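Local coordinates for protein toll (Drosophila melanogaster, PDB 4LXR) that serves as the receptor for cleaved, activated Spätzle, starting the Toll signalling that sets embryonic dorsal-ventral polarity and induces antifungal defence, at residues Phe288-Glu293 with Phe311-Gln316. Residues are numbered along the deposited sequence; the frame is centred on the assembly and turned at random.
Sequences FANQPE and FEHSTQ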
ATOM      1  N   PHE A 288     -18.851 -17.849 -26.623  1.00 30.10           N
ATOM      2  CA  PHE A 288     -17.658 -18.571 -26.176  1.00 28.23           C
ATOM      3  C   PHE A 288     -17.948 -20.018 -25.795  1.00 30.27           C
ATOM      4  O   PHE A 288     -17.229 -20.616 -24.998  1.00 32.92           O
ATOM      5  CB  PHE A 288     -16.990 -17.851 -25.005  1.00 25.46           C
ATOM      6  CG  PHE A 288     -16.497 -16.483 -25.349  1.00 25.28           C
ATOM      7  CD1 PHE A 288     -15.536 -16.308 -26.349  1.00 21.34           C
ATOM      8  CD2 PHE A 288     -16.996 -15.364 -24.690  1.00 25.52           C
ATOM      9  CE1 PHE A 288     -15.078 -15.040 -26.674  1.00 26.75           C
ATOM     10  CE2 PHE A 288     -16.552 -14.082 -25.013  1.00 21.65           C
ATOM     11  CZ  PHE A 288     -15.584 -13.917 -26.000  1.00 27.61           C
ATOM     12  N   ALA A 289     -18.998 -20.583 -26.381  1.00 29.30           N
ATOM     13  CA  ALA A 289     -19.388 -21.952 -26.074  1.00 32.91           C
ATOM     14  C   ALA A 289     -18.679 -22.968 -26.974  1.00 37.46           C
ATOM     15  O   ALA A 289     -18.173 -22.618 -28.045  1.00 34.06           O
ATOM     16  CB  ALA A 289     -20.887 -22.099 -26.202  1.00 35.46           C
ATOM     17  N   ASN A 290     -18.651 -24.220 -26.527  1.00 32.58           N
ATOM     18  CA  ASN A 290     -18.144 -25.334 -27.329  1.00 41.80           C
ATOM     19  C   ASN A 290     -16.709 -25.150 -27.811  1.00 44.33           C
ATOM     20  O   ASN A 290     -16.366 -25.546 -28.919  1.00 47.22           O
ATOM     21  CB  ASN A 290     -19.069 -25.597 -28.519  1.00 42.27           C
ATOM     22  CG  ASN A 290     -20.478 -25.956 -28.084  1.00 41.99           C
ATOM     23  OD1 ASN A 290     -21.427 -25.212 -28.328  1.00 44.04           O
ATOM     24  ND2 ASN A 290     -20.619 -27.102 -27.436  1.00 38.74           N
ATOM     25  N   GLN A 291     -15.882 -24.551 -26.962  1.00 36.33           N
ATOM     26  CA  GLN A 291     -14.473 -24.316 -27.252  1.00 31.58           C
ATOM     27  C   GLN A 291     -13.605 -25.225 -26.393  1.00 29.52           C
ATOM     28  O   GLN A 291     -13.464 -24.995 -25.188  1.00 33.66           O
ATOM     29  CB  GLN A 291     -14.138 -22.847 -26.968  1.00 24.69           C
ATOM     30  CG  GLN A 291     -14.779 -21.891 -27.957  1.00 36.16           C
ATOM     31  CD  GLN A 291     -14.058 -21.888 -29.298  1.00 36.13           C
ATOM     32  OE1 GLN A 291     -13.001 -22.508 -29.449  1.00 36.39           O
ATOM     33  NE2 GLN A 291     -14.620 -21.185 -30.273  1.00 31.11           N
ATOM     34  N   PRO A 292     -13.023 -26.271 -26.999  1.00 33.70           N
ATOM     35  CA  PRO A 292     -12.342 -27.269 -26.162  1.00 32.40           C
ATOM     36  C   PRO A 292     -11.003 -26.786 -25.576  1.00 33.43           C
ATOM     37  O   PRO A 292     -10.535 -27.367 -24.605  1.00 31.72           O
ATOM     38  CB  PRO A 292     -12.146 -28.460 -27.118  1.00 35.21           C
ATOM     39  CG  PRO A 292     -12.133 -27.854 -28.498  1.00 35.43           C
ATOM     40  CD  PRO A 292     -13.059 -26.654 -28.425  1.00 35.24           C
ATOM     41  N   GLU A 293     -10.412 -25.727 -26.124  1.00 33.27           N
ATOM     42  CA  GLU A 293      -9.083 -25.298 -25.672  1.00 31.17           C
ATOM     43  C   GLU A 293      -9.076 -23.883 -25.072  1.00 28.39           C
ATOM     44  O   GLU A 293      -8.016 -23.329 -24.787  1.00 28.86           O
ATOM     45  CB  GLU A 293      -8.072 -25.398 -26.827  1.00 24.29           C
ATOM     46  CG  GLU A 293      -7.738 -26.839 -27.255  1.00 34.18           C
ATOM     47  CD  GLU A 293      -7.106 -26.922 -28.656  1.00 45.01           C
ATOM     48  OE1 GLU A 293      -6.844 -25.868 -29.273  1.00 45.66           O
ATOM     49  OE2 GLU A 293      -6.866 -28.045 -29.145  1.00 54.86           O
ATOM     50  N   PHE A 311     -20.621 -19.695 -21.943  1.00 35.10           N
ATOM     51  CA  PHE A 311     -19.436 -20.537 -21.859  1.00 27.83           C
ATOM     52  C   PHE A 311     -19.772 -22.017 -21.891  1.00 37.68           C
ATOM     53  O   PHE A 311     -18.972 -22.817 -21.395  1.00 37.88           O
ATOM     54  CB  PHE A 311     -18.704 -20.311 -20.531  1.00 28.52           C
ATOM     55  CG  PHE A 311     -18.417 -18.878 -20.215  1.00 31.27           C
ATOM     56  CD1 PHE A 311     -17.626 -18.108 -21.054  1.00 31.37           C
ATOM     57  CD2 PHE A 311     -18.889 -18.317 -19.035  1.00 29.41           C
ATOM     58  CE1 PHE A 311     -17.356 -16.795 -20.750  1.00 28.57           C
ATOM     59  CE2 PHE A 311     -18.612 -17.012 -18.718  1.00 26.96           C
ATOM     60  CZ  PHE A 311     -17.849 -16.241 -19.572  1.00 31.89           C
ATOM     61  N   GLU A 312     -20.935 -22.399 -22.428  1.00 31.41           N
ATOM     62  CA  GLU A 312     -21.380 -23.779 -22.240  1.00 37.71           C
ATOM     63  C   GLU A 312     -20.475 -24.769 -22.969  1.00 38.86           C
ATOM     64  O   GLU A 312     -20.033 -24.518 -24.087  1.00 38.74           O
ATOM     65  CB  GLU A 312     -22.865 -23.990 -22.583  1.00 37.28           C
ATOM     66  CG  GLU A 312     -23.218 -23.889 -24.050  1.00 48.44           C
ATOM     67  CD  GLU A 312     -24.636 -24.372 -24.341  1.00 46.64           C
ATOM     68  OE1 GLU A 312     -24.898 -24.812 -25.479  1.00 49.79           O
ATOM     69  OE2 GLU A 312     -25.485 -24.306 -23.438  1.00 39.82           O
ATOM     70  N   HIS A 313     -20.178 -25.869 -22.286  1.00 35.70           N
ATOM     71  CA  HIS A 313     -19.279 -26.908 -22.779  1.00 41.59           C
ATOM     72  C   HIS A 313     -17.851 -26.441 -23.019  1.00 39.90           C
ATOM     73  O   HIS A 313     -17.061 -27.172 -23.597  1.00 46.54           O
ATOM     74  CB  HIS A 313     -19.847 -27.603 -24.023  1.00 41.19           C
ATOM     75  CG  HIS A 313     -21.201 -28.199 -23.799  1.00 47.70           C
ATOM     76  ND1 HIS A 313     -22.335 -27.735 -24.434  1.00 55.33           N
ATOM     77  CD2 HIS A 313     -21.609 -29.201 -22.984  1.00 46.91           C
ATOM     78  CE1 HIS A 313     -23.381 -28.436 -24.030  1.00 54.15           C
ATOM     79  NE2 HIS A 313     -22.967 -29.333 -23.152  1.00 52.92           N
ATOM     80  N   SER A 314     -17.513 -25.240 -22.561  1.00 35.32           N
ATOM     81  CA  SER A 314     -16.123 -24.781 -22.629  1.00 33.81           C
ATOM     82  C   SER A 314     -15.430 -25.077 -21.298  1.00 30.33           C
ATOM     83  O   SER A 314     -15.267 -24.203 -20.444  1.00 34.90           O
ATOM     84  CB  SER A 314     -16.062 -23.299 -22.995  1.00 31.29           C
ATOM     85  OG  SER A 314     -16.532 -23.092 -24.327  1.00 34.05           O
ATOM     86  N   THR A 315     -15.030 -26.333 -21.131  1.00 31.37           N
ATOM     87  CA  THR A 315     -14.677 -26.861 -19.818  1.00 29.42           C
ATOM     88  C   THR A 315     -13.262 -26.505 -19.369  1.00 34.44           C
ATOM     89  O   THR A 315     -12.940 -26.626 -18.187  1.00 32.13           O
ATOM     90  CB  THR A 315     -14.878 -28.393 -19.751  1.00 36.03           C
ATOM     91  OG1 THR A 315     -13.871 -29.049 -20.529  1.00 37.33           O
ATOM     92  CG2 THR A 315     -16.259 -28.782 -20.286  1.00 35.16           C
ATOM     93  N   GLN A 316     -12.428 -26.050 -20.302  1.00 33.97           N
ATOM     94  CA  GLN A 316     -11.029 -25.768 -19.982  1.00 31.07           C
ATOM     95  C   GLN A 316     -10.747 -24.342 -19.527  1.00 27.16           C
ATOM     96  O   GLN A 316      -9.601 -23.996 -19.265  1.00 30.89           O
ATOM     97  CB  GLN A 316     -10.108 -26.119 -21.160  1.00 35.06           C
ATOM     98  CG  GLN A 316     -10.129 -27.594 -21.550  1.00 35.00           C
ATOM     99  CD  GLN A 316     -10.075 -28.522 -20.356  1.00 41.27           C
ATOM    100  OE1 GLN A 316     -11.029 -29.257 -20.081  1.00 43.05           O
ATOM    101  NE2 GLN A 316      -8.959 -28.497 -19.637  1.00 44.82           N
TER
HETATM  102  O   HOH W   1     -12.635 -24.431 -22.708  1.00 32.57           O
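A289, N290 and Q291 run alongside F311, H313 and S314 in neighbouring loops, with CA atoms 4.4 Å apart between A289 and F311 and 4.9 Å apart between Q291 and S314. Residues F311 to S314 form a type II beta turn, closed by S314 N bonding to F311 O, and its central carbonyl, E312 O, takes N290 N at 2.8 Å, the donor lying almost on the line of the C=O bond. Further along, a water accepts from Q316 N and donates to Q291 O, joining the backbones where they no longer bond directly.

Both side-chain hydrogen bonds between the loops run through the hydroxyl of S314. With OG anti to its own carbonyl carbon (chi1 -67°), the hydroxyl donates to F288 O at 2.7 Å, in the carbonyl plane and on a lone pair, and accepts from Q291 N at 3.1 Å. An alanine at this position is likely to leave both the F288 carbonyl and the Q291 amide without this shared mate.

These loops lie on the outer side of the Toll ectodomain's leucine-rich-repeat solenoid, each leading into the next strand of its parallel stack; from the next coil, Q338 NE2 bonds to F311 O and S314 O. The phenylalanines fill the interior: F311 CD1 rests 4.0 Å from F288 CB, and both side chains touch L297 of strand 296-299.

On the exposed flank, the N290 amide runs alongside the H313 imidazole, turned only 22° from its plane, and brings ND2 to 3.5 Å from H313 ND1, a contact and not a hydrogen bond, while H313 in turn meets the ring of H337. Nearby, A289 CB packs against E312 CG at 3.6 Å. Q291 bends away at chi2, its NE2 bonding to N265 O in the preceding coil.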